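Local coordinates for protein diphosphomevalonate decarboxylase, putative (Trypanosoma brucei, PDB 2HKE) that probably catalyses the ATP-dependent decarboxylation of (R)-5-diphosphomevalonate to isopentenyl diphosphate in the mevalonate pathway, at residues Q4-A10 with R47-E53; D236-F240 with L300-K304; A193-S199 with K261-T266. The protein carries 1 engineered substitution. All coordinates share one frame; numbering follows the deposited sequence.

Interaction 1: Q4-A10 with R47-E53; sequences QCVTVEA and RSKTSVE
Val6 pairs with Val52, Val8 with Thr50 and Ala10 with Ser48 as hydrogen-bonded pairs of two antiparallel strands, 5-10 and 48-53, in the large mixed sheet of the N-terminal, GHMP-type domain. The six backbone bonds are regular; Val52 N to Val6 O, at 2.8 Å, is the shortest. Between them, CA-H groups of Cys5, Thr7, Glu9, Lys49 and Ser51 point at five of the six carbonyl oxygens in those bonds. Val6, Val8, Ala10 and Val52 turn to the face covered by helix 114-130, where Ser48 OG bonds to Ser117. The other face carries Cys5, Thr7, Glu9, Lys49, Ser51 and Glu53, and the C-terminal tail crosses it. There Thr7 OG1 and Ser51 OG share a 2.6 Å hydrogen bond, and Ser51 OG is also met by the backbone N of Leu377. Glu9 is worth following outward. Glu9 CB lies 3.6 Å from Ser48 O. Glu9 CG, swung beside the backbone N (chi1 -76°), passes 3.9 Å from Lys49 CB, and the chain then runs straight on (chi2 -176°), carrying the carboxylate out to Arg47. Glu9 CD rests 3.7 Å from Arg47 CG. At the tip Glu9 OE2 makes a salt bridge of 3.1 Å with Arg47 NE, the carboxylate and guanidinium planes being turned 57° apart, not laid flat in a two-pronged pair. Lys49 NZ stops short of a direct salt bridge, 4.4 Å from Glu9 OE2, and a water closes the gap, taking a bond from Lys49 NZ at 2.6 Å while donating to Glu9 OE2.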
loop_
_atom_site.group_PDB
_atom_site.type_symbol
_atom_site.label_atom_id
_atom_site.label_comp_id
_atom_site.label_asym_id
_atom_site.label_seq_id
_atom_site.Cartn_x
_atom_site.Cartn_y
_atom_site.Cartn_z
ATOM N N GLN A 4 21.318 -18.708 2.882
ATOM C CA GLN A 4 21.324 -19.590 1.657
ATOM C C GLN A 4 20.924 -18.786 0.378
ATOM O O GLN A 4 21.476 -17.695 0.101
ATOM C CB GLN A 4 20.374 -20.788 1.905
ATOM C CG GLN A 4 20.723 -22.144 1.235
ATOM C CD GLN A 4 21.029 -22.037 -0.238
ATOM O OE1 GLN A 4 21.960 -21.334 -0.638
ATOM N NE2 GLN A 4 20.247 -22.722 -1.059
ATOM N N CYS A 5 20.039 -19.390 -0.420
ATOM C CA CYS A 5 19.221 -18.738 -1.459
ATOM C C CYS A 5 17.874 -18.574 -0.810
ATOM O O CYS A 5 17.315 -19.549 -0.325
ATOM C CB CYS A 5 19.088 -19.676 -2.661
ATOM S SG CYS A 5 17.719 -19.300 -3.816
ATOM N N VAL A 6 17.342 -17.350 -0.775
ATOM C CA VAL A 6 16.124 -17.088 -0.022
ATOM C C VAL A 6 15.096 -16.442 -0.936
ATOM O O VAL A 6 15.450 -15.576 -1.729
ATOM C CB VAL A 6 16.415 -16.138 1.172
ATOM C CG1 VAL A 6 15.132 -15.735 1.877
ATOM C CG2 VAL A 6 17.418 -16.786 2.146
ATOM N N THR A 7 13.849 -16.873 -0.809
ATOM C CA THR A 7 12.737 -16.363 -1.613
ATOM C C THR A 7 11.595 -15.952 -0.702
ATOM O O THR A 7 11.204 -16.684 0.216
ATOM C CB THR A 7 12.223 -17.418 -2.656
ATOM O OG1 THR A 7 13.302 -17.784 -3.500
ATOM C CG2 THR A 7 11.101 -16.812 -3.527
ATOM N N VAL A 8 11.059 -14.764 -0.965
ATOM C CA VAL A 8 10.017 -14.155 -0.124
ATOM C C VAL A 8 8.969 -13.576 -1.037
ATOM O O VAL A 8 9.302 -13.045 -2.097
ATOM C CB VAL A 8 10.596 -12.964 0.702
ATOM C CG1 VAL A 8 9.495 -12.186 1.403
ATOM C CG2 VAL A 8 11.629 -13.478 1.707
ATOM N N GLU A 9 7.715 -13.655 -0.611
ATOM C CA GLU A 9 6.649 -12.915 -1.227
ATOM C C GLU A 9 6.136 -11.893 -0.210
ATOM O O GLU A 9 6.003 -12.193 0.974
ATOM C CB GLU A 9 5.533 -13.842 -1.673
ATOM C CG GLU A 9 5.907 -14.620 -2.975
ATOM C CD GLU A 9 4.765 -15.489 -3.506
ATOM O OE1 GLU A 9 3.838 -15.806 -2.708
ATOM O OE2 GLU A 9 4.812 -15.842 -4.728
ATOM N N ALA A 10 5.883 -10.680 -0.688
ATOM C CA ALA A 10 5.264 -9.663 0.153
ATOM C C ALA A 10 4.029 -9.055 -0.509
ATOM O O ALA A 10 3.999 -8.838 -1.734
ATOM C CB ALA A 10 6.277 -8.581 0.510
ATOM N N ARG A 47 1.110 -10.168 -5.778
ATOM C CA ARG A 47 2.180 -9.996 -4.793
ATOM C C ARG A 47 3.498 -9.691 -5.501
ATOM O O ARG A 47 3.621 -9.873 -6.735
ATOM C CB ARG A 47 2.301 -11.244 -3.908
ATOM C CG ARG A 47 2.981 -12.456 -4.553
ATOM C CD ARG A 47 2.220 -13.050 -5.736
ATOM N NE ARG A 47 2.999 -14.074 -6.470
ATOM C CZ ARG A 47 3.943 -13.849 -7.401
ATOM N NH1 ARG A 47 4.327 -12.626 -7.748
ATOM N NH2 ARG A 47 4.544 -14.883 -7.978
ATOM N N SER A 48 4.497 -9.235 -4.736
ATOM C CA SER A 48 5.863 -9.186 -5.229
ATOM C C SER A 48 6.628 -10.363 -4.666
ATOM O O SER A 48 6.348 -10.847 -3.577
ATOM C CB SER A 48 6.615 -7.911 -4.886
ATOM O OG SER A 48 5.877 -6.790 -5.289
ATOM N N LYS A 49 7.616 -10.788 -5.428
ATOM C CA LYS A 49 8.431 -11.914 -5.068
ATOM C C LYS A 49 9.873 -11.530 -5.347
ATOM O O LYS A 49 10.168 -10.953 -6.400
ATOM C CB LYS A 49 8.005 -13.098 -5.908
ATOM C CG LYS A 49 8.845 -14.353 -5.729
ATOM C CD LYS A 49 8.005 -15.535 -6.287
ATOM C CE LYS A 49 8.777 -16.745 -6.524
ATOM N NZ LYS A 49 7.908 -17.739 -7.282
ATOM N N THR A 50 10.751 -11.822 -4.371
ATOM C CA THR A 50 12.210 -11.661 -4.521
ATOM C C THR A 50 12.945 -12.917 -4.083
ATOM O O THR A 50 12.628 -13.499 -3.057
ATOM C CB THR A 50 12.769 -10.493 -3.674
ATOM O OG1 THR A 50 12.224 -9.262 -4.122
ATOM C CG2 THR A 50 14.293 -10.398 -3.698
ATOM N N SER A 51 13.955 -13.255 -4.862
ATOM C CA SER A 51 14.907 -14.308 -4.554
ATOM C C SER A 51 16.276 -13.668 -4.450
ATOM O O SER A 51 16.649 -12.814 -5.259
ATOM C CB SER A 51 14.902 -15.399 -5.644
ATOM O OG SER A 51 13.743 -16.231 -5.531
ATOM N N VAL A 52 17.037 -14.053 -3.442
ATOM C CA VAL A 52 18.396 -13.578 -3.340
ATOM C C VAL A 52 19.340 -14.774 -3.197
ATOM O O VAL A 52 18.970 -15.782 -2.579
ATOM C CB VAL A 52 18.582 -12.564 -2.167
ATOM C CG1 VAL A 52 17.589 -11.385 -2.304
ATOM C CG2 VAL A 52 18.418 -13.251 -0.798
ATOM N N GLU A 53 20.546 -14.628 -3.744
ATOM C CA GLU A 53 21.599 -15.641 -3.581
ATOM C C GLU A 53 22.917 -14.992 -3.207
ATOM O O GLU A 53 23.365 -14.094 -3.894
ATOM C CB GLU A 53 21.756 -16.439 -4.873
ATOM C CG GLU A 53 22.475 -17.790 -4.665
ATOM C CD GLU A 53 22.966 -18.434 -5.976
ATOM O OE1 GLU A 53 22.555 -18.042 -7.102
ATOM O OE2 GLU A 53 23.810 -19.342 -5.865
HETATM O O HOH W 1 5.849 -18.487 -5.924
#

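Interaction 2: D236-F240 with L300-K304; sequences DFATF and LFVLK
Phe240 and Phe301 form the aromatic part of this contact between the first turn of helix 237-256 and strand 298-303. They make an edge-to-face, T-shaped pair: the Phe240 edge is directed at a face of Phe301, the centroids are 5.4 Å apart and the planes stand at 64°. The touching atom is Phe240 CE2, 3.8 Å from Phe301 CD2 and about as close to CG, so the edge comes down near the rim of the Phe301 ring and not over its middle. Apolar packing is carried by Phe237. With its CG anti to the backbone N (chi1 179°), the ring reaches from the helix to the strand, where Phe237 CD1 meets Leu303 CD2 at 3.6 Å; the two side chains run past one another in opposite directions. Further along the ring, Phe237 CE1 lies 4.2 Å from Phe301 CB. The far end, Phe237 CZ, approaches the strand backbone, touching Phe301 O at 3.4 Å in the plane of the ring, while Leu303 N lies over one face. Polar bonds do not cross the interface; they shape the helix start instead. Asp236 is the N-cap: Asp236 OD2 takes a 2.6 Å bond from Thr239 OG1, and OD1 a weak one from Thr239 N. The start of helix 237-256 thus packs on a face of the five-stranded sheet, alpha/beta layer packing in the C-terminal GHMP-type domain, where Phe237 and Phe240 also rest on Ile183 of strand 183-189, next to 298-303. Phe240 further touches Ile232 of helix 213-234, and Phe16 adds a second edge-to-face partner.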
loop_
_atom_site.group_PDB
_atom_site.type_symbol
_atom_site.label_atom_id
_atom_site.label_comp_id
_atom_site.label_asym_id
_atom_site.label_seq_id
_atom_site.Cartn_x
_atom_site.Cartn_y
_atom_site.Cartn_z
ATOM N N ASP A 236 -15.348 -0.447 15.175
ATOM C CA ASP A 236 -16.342 0.565 14.901
ATOM C C ASP A 236 -16.129 0.988 13.437
ATOM O O ASP A 236 -15.282 1.837 13.154
ATOM C CB ASP A 236 -16.044 1.741 15.813
ATOM C CG ASP A 236 -16.983 2.930 15.608
ATOM O OD1 ASP A 236 -17.851 2.933 14.703
ATOM O OD2 ASP A 236 -16.792 3.904 16.388
ATOM N N PHE A 237 -16.840 0.343 12.527
ATOM C CA PHE A 237 -16.590 0.569 11.126
ATOM C C PHE A 237 -16.887 1.991 10.718
ATOM O O PHE A 237 -16.116 2.589 9.969
ATOM C CB PHE A 237 -17.402 -0.386 10.254
ATOM C CG PHE A 237 -17.184 -0.159 8.825
ATOM C CD1 PHE A 237 -16.047 -0.686 8.204
ATOM C CD2 PHE A 237 -18.041 0.615 8.090
ATOM C CE1 PHE A 237 -15.807 -0.418 6.874
ATOM C CE2 PHE A 237 -17.791 0.857 6.747
ATOM C CZ PHE A 237 -16.627 0.313 6.162
ATOM N N ALA A 238 -18.025 2.519 11.151
ATOM C CA ALA A 238 -18.392 3.877 10.734
ATOM C C ALA A 238 -17.326 4.935 11.059
ATOM O O ALA A 238 -17.004 5.776 10.213
ATOM C CB ALA A 238 -19.775 4.267 11.315
ATOM N N THR A 239 -16.774 4.902 12.280
ATOM C CA THR A 239 -15.732 5.843 12.684
ATOM C C THR A 239 -14.483 5.606 11.860
ATOM O O THR A 239 -13.848 6.568 11.357
ATOM C CB THR A 239 -15.437 5.740 14.188
ATOM O OG1 THR A 239 -16.647 6.070 14.904
ATOM C CG2 THR A 239 -14.312 6.722 14.584
ATOM N N PHE A 240 -14.131 4.342 11.693
ATOM C CA PHE A 240 -12.974 3.998 10.863
ATOM C C PHE A 240 -13.136 4.548 9.435
ATOM O O PHE A 240 -12.223 5.191 8.849
ATOM C CB PHE A 240 -12.769 2.481 10.835
ATOM C CG PHE A 240 -11.722 2.039 9.848
ATOM C CD1 PHE A 240 -10.379 2.183 10.130
ATOM C CD2 PHE A 240 -12.102 1.537 8.591
ATOM C CE1 PHE A 240 -9.429 1.820 9.206
ATOM C CE2 PHE A 240 -11.116 1.219 7.644
ATOM C CZ PHE A 240 -9.791 1.348 7.981
ATOM N N LEU A 300 -11.454 0.693 -1.387
ATOM C CA LEU A 300 -12.731 0.735 -0.694
ATOM C C LEU A 300 -12.612 -0.154 0.499
ATOM O O LEU A 300 -11.981 -1.215 0.398
ATOM C CB LEU A 300 -13.840 0.182 -1.587
ATOM C CG LEU A 300 -14.114 1.002 -2.823
ATOM C CD1 LEU A 300 -14.811 0.132 -3.864
ATOM C CD2 LEU A 300 -14.954 2.279 -2.474
ATOM N N PHE A 301 -13.218 0.253 1.590
ATOM C CA PHE A 301 -13.329 -0.603 2.760
ATOM C C PHE A 301 -14.803 -0.846 3.008
ATOM O O PHE A 301 -15.627 0.086 2.911
ATOM C CB PHE A 301 -12.746 0.072 3.977
ATOM C CG PHE A 301 -11.327 0.501 3.813
ATOM C CD1 PHE A 301 -10.324 -0.433 3.578
ATOM C CD2 PHE A 301 -10.985 1.827 3.885
ATOM C CE1 PHE A 301 -8.996 -0.035 3.422
ATOM C CE2 PHE A 301 -9.637 2.228 3.721
ATOM C CZ PHE A 301 -8.651 1.276 3.503
ATOM N N VAL A 302 -15.139 -2.072 3.384
ATOM C CA VAL A 302 -16.527 -2.449 3.571
ATOM C C VAL A 302 -16.539 -3.696 4.433
ATOM O O VAL A 302 -15.588 -4.467 4.394
ATOM C CB VAL A 302 -17.190 -2.742 2.190
ATOM C CG1 VAL A 302 -16.516 -3.924 1.484
ATOM C CG2 VAL A 302 -18.714 -2.965 2.328
ATOM N N LEU A 303 -17.555 -3.875 5.264
ATOM C CA LEU A 303 -17.682 -5.161 5.982
ATOM C C LEU A 303 -18.178 -6.236 5.046
ATOM O O LEU A 303 -18.954 -5.959 4.142
ATOM C CB LEU A 303 -18.634 -5.018 7.146
ATOM C CG LEU A 303 -18.164 -4.041 8.235
ATOM C CD1 LEU A 303 -19.110 -4.049 9.494
ATOM C CD2 LEU A 303 -16.688 -4.244 8.653
ATOM N N LYS A 304 -17.761 -7.484 5.294
ATOM C CA LYS A 304 -18.163 -8.627 4.466
ATOM C C LYS A 304 -19.657 -8.720 4.174
ATOM O O LYS A 304 -20.064 -8.910 3.031
ATOM C CB LYS A 304 -17.665 -9.910 5.136
ATOM C CG LYS A 304 -17.561 -11.059 4.189
ATOM C CD LYS A 304 -16.760 -12.247 4.739
ATOM C CE LYS A 304 -16.738 -13.285 3.595
ATOM N NZ LYS A 304 -16.300 -14.742 3.883
#

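Interaction 3: A193-S199 with K261-T266; sequences AQKDVSS and KITYAT
Two helix-leading loops of the C-terminal domain, 193-199 and 261-266, join chiefly through Asp196 on Thr263 and Val197 on Tyr264. Asp196 has CG anti to its own N (chi1 -152°), which brings the carboxylate over the neighbouring loop. There Asp196 OD2 receives a nearly straight bond from Thr263 N at 2.9 Å (170° at the hydrogen), the donor standing well above the carboxylate plane. OD1 looks back to its own loop and accepts Val197 N on the anti lone pair, so the two oxygens fix the carboxylate from both loops. A water on OD1 also bonds to Lys261 O. Tyr264 leaves the backbone pointing away, but its ring swings back and Tyr264 OH donates to Val197 O at 2.9 Å; that oxygen lies at the ring's edge, in its plane. Both loops finish in an N-cap: Ser198 OG receives Lys201 N in helix 199-209, and the Thr266 side chain caps helix 267-283. The two caps lie at opposite ends of the contact, the loops running past each other in opposite directions. Apolar contact is modest. Val197 CG2 sits 4.0 Å from Ile262 CG1, the two side chains crossing at about a right angle, and Ile262 CG2 covers part of one face of the Tyr264 ring. At the other end, Ala193 CB packs 3.8 Å from Thr266 CG2. Water fills in along the backbones there: one molecule links Ala193 N to Tyr264 O, lying 2.6 Å from the latter. Another bridges Gln194 O and Thr263 O, approaching Thr263 O to 2.8 Å; a third also donates to Gln194 O but only weakly to Thr263 O.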
loop_
_atom_site.group_PDB
_atom_site.type_symbol
_atom_site.label_atom_id
_atom_site.label_comp_id
_atom_site.label_asym_id
_atom_site.label_seq_id
_atom_site.Cartn_x
_atom_site.Cartn_y
_atom_site.Cartn_z
ATOM N N ALA A 193 -4.519 9.585 -14.393
ATOM C CA ALA A 193 -4.567 10.943 -14.848
ATOM C C ALA A 193 -3.365 11.163 -15.744
ATOM O O ALA A 193 -2.453 10.344 -15.812
ATOM C CB ALA A 193 -4.478 11.886 -13.666
ATOM N N GLN A 194 -3.348 12.306 -16.400
ATOM C CA GLN A 194 -2.134 12.754 -17.040
ATOM C C GLN A 194 -1.000 12.581 -16.042
ATOM O O GLN A 194 -1.178 12.853 -14.849
ATOM C CB GLN A 194 -2.262 14.225 -17.400
ATOM C CG GLN A 194 -1.150 14.716 -18.287
ATOM C CD GLN A 194 -1.615 15.789 -19.248
ATOM O OE1 GLN A 194 -2.547 16.552 -18.945
ATOM N NE2 GLN A 194 -0.977 15.849 -20.432
ATOM N N LYS A 195 0.145 12.108 -16.530
ATOM C CA LYS A 195 1.331 11.897 -15.700
ATOM C C LYS A 195 1.648 13.167 -14.944
ATOM O O LYS A 195 1.611 14.265 -15.507
ATOM C CB LYS A 195 2.554 11.491 -16.539
ATOM C CG LYS A 195 3.678 10.834 -15.706
ATOM C CD LYS A 195 4.828 10.297 -16.582
ATOM C CE LYS A 195 6.034 11.273 -16.672
ATOM N NZ LYS A 195 6.526 11.443 -18.101
ATOM N N ASP A 196 1.944 13.012 -13.669
ATOM C CA ASP A 196 2.347 14.137 -12.808
ATOM C C ASP A 196 3.606 13.708 -12.020
ATOM O O ASP A 196 4.129 12.624 -12.236
ATOM C CB ASP A 196 1.182 14.521 -11.883
ATOM C CG ASP A 196 1.204 15.983 -11.460
ATOM O OD1 ASP A 196 2.319 16.515 -11.228
ATOM O OD2 ASP A 196 0.102 16.605 -11.343
ATOM N N VAL A 197 4.089 14.564 -11.126
ATOM C CA VAL A 197 5.345 14.296 -10.408
ATOM C C VAL A 197 5.242 12.988 -9.620
ATOM O O VAL A 197 4.138 12.556 -9.245
ATOM C CB VAL A 197 5.731 15.468 -9.457
ATOM C CG1 VAL A 197 5.896 16.768 -10.266
ATOM C CG2 VAL A 197 4.678 15.634 -8.353
ATOM N N SER A 198 6.383 12.360 -9.373
ATOM C CA SER A 198 6.410 11.170 -8.525
ATOM C C SER A 198 5.962 11.515 -7.122
ATOM O O SER A 198 6.060 12.655 -6.709
ATOM C CB SER A 198 7.827 10.605 -8.447
ATOM O OG SER A 198 8.639 11.494 -7.703
ATOM N N SER A 199 5.458 10.516 -6.407
ATOM C CA SER A 199 5.091 10.656 -4.997
ATOM C C SER A 199 6.283 11.169 -4.175
ATOM O O SER A 199 6.157 12.070 -3.373
ATOM C CB SER A 199 4.655 9.288 -4.463
ATOM O OG SER A 199 3.309 9.006 -4.871
ATOM N N LYS A 261 0.486 22.738 -8.770
ATOM C CA LYS A 261 -0.575 21.821 -8.371
ATOM C C LYS A 261 -0.229 20.396 -8.797
ATOM O O LYS A 261 0.345 20.151 -9.870
ATOM C CB LYS A 261 -1.873 22.237 -9.035
ATOM C CG LYS A 261 -3.127 21.628 -8.521
ATOM C CD LYS A 261 -4.324 22.160 -9.363
ATOM C CE LYS A 261 -5.580 21.279 -9.218
ATOM N NZ LYS A 261 -6.835 21.874 -9.874
ATOM N N ILE A 262 -0.585 19.466 -7.924
ATOM C CA ILE A 262 -0.425 18.040 -8.174
ATOM C C ILE A 262 -1.814 17.432 -8.295
ATOM O O ILE A 262 -2.673 17.637 -7.391
ATOM C CB ILE A 262 0.272 17.322 -6.982
ATOM C CG1 ILE A 262 1.697 17.837 -6.765
ATOM C CG2 ILE A 262 0.256 15.783 -7.228
ATOM C CD1 ILE A 262 2.410 17.318 -5.451
ATOM N N THR A 263 -2.027 16.669 -9.362
ATOM C CA THR A 263 -3.317 16.017 -9.610
ATOM C C THR A 263 -3.101 14.568 -9.954
ATOM O O THR A 263 -2.540 14.240 -11.010
ATOM C CB THR A 263 -4.043 16.656 -10.818
ATOM O OG1 THR A 263 -4.117 18.079 -10.607
ATOM C CG2 THR A 263 -5.443 16.060 -10.957
ATOM N N TYR A 264 -3.556 13.680 -9.068
ATOM C CA TYR A 264 -3.529 12.280 -9.388
ATOM C C TYR A 264 -4.928 11.733 -9.696
ATOM O O TYR A 264 -5.049 10.664 -10.270
ATOM C CB TYR A 264 -2.931 11.519 -8.206
ATOM C CG TYR A 264 -1.508 11.871 -7.904
ATOM C CD1 TYR A 264 -0.521 11.766 -8.868
ATOM C CD2 TYR A 264 -1.134 12.271 -6.619
ATOM C CE1 TYR A 264 0.831 12.076 -8.556
ATOM C CE2 TYR A 264 0.178 12.574 -6.313
ATOM C CZ TYR A 264 1.170 12.438 -7.270
ATOM O OH TYR A 264 2.472 12.757 -6.911
ATOM N N ALA A 265 -5.956 12.412 -9.206
ATOM C CA ALA A 265 -7.349 11.969 -9.381
ATOM C C ALA A 265 -7.855 12.362 -10.764
ATOM O O ALA A 265 -7.428 13.365 -11.320
ATOM C CB ALA A 265 -8.183 12.588 -8.359
ATOM N N THR A 266 -8.737 11.532 -11.310
ATOM C CA THR A 266 -9.448 11.825 -12.546
ATOM C C THR A 266 -10.905 12.061 -12.222
ATOM O O THR A 266 -11.333 11.906 -11.085
ATOM C CB THR A 266 -9.374 10.645 -13.472
ATOM O OG1 THR A 266 -10.085 9.539 -12.869
ATOM C CG2 THR A 266 -7.910 10.258 -13.790
HETATM O O HOH W 2 -3.332 9.497 -11.851
HETATM O O HOH W 3 -1.202 11.505 -12.348
HETATM O O HOH W 4 -2.396 14.865 -13.694
HETATM O O HOH W 5 2.873 18.907 -10.284
#

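Interaction 1 belongs to the N-terminal domain; interactions 2 and 3 both lie in the C-terminal one. The centres of 1 and 2 are about 33 Å apart, on opposite sides of the chain's centre, and 1 closes before either of the others opens. Interactions 2 and 3 alternate along the chain: helix 237-256 starts at interaction 2 and ends just ahead of 261-266, tying the two although their nearest atoms are about 13 Å apart. Of the three, interaction 3 has a bound ion close by: a sulfate, probably from the crystallisation liquor, sits about 5 Å from the Ser199 side chain and may mark an anion-binding pocket.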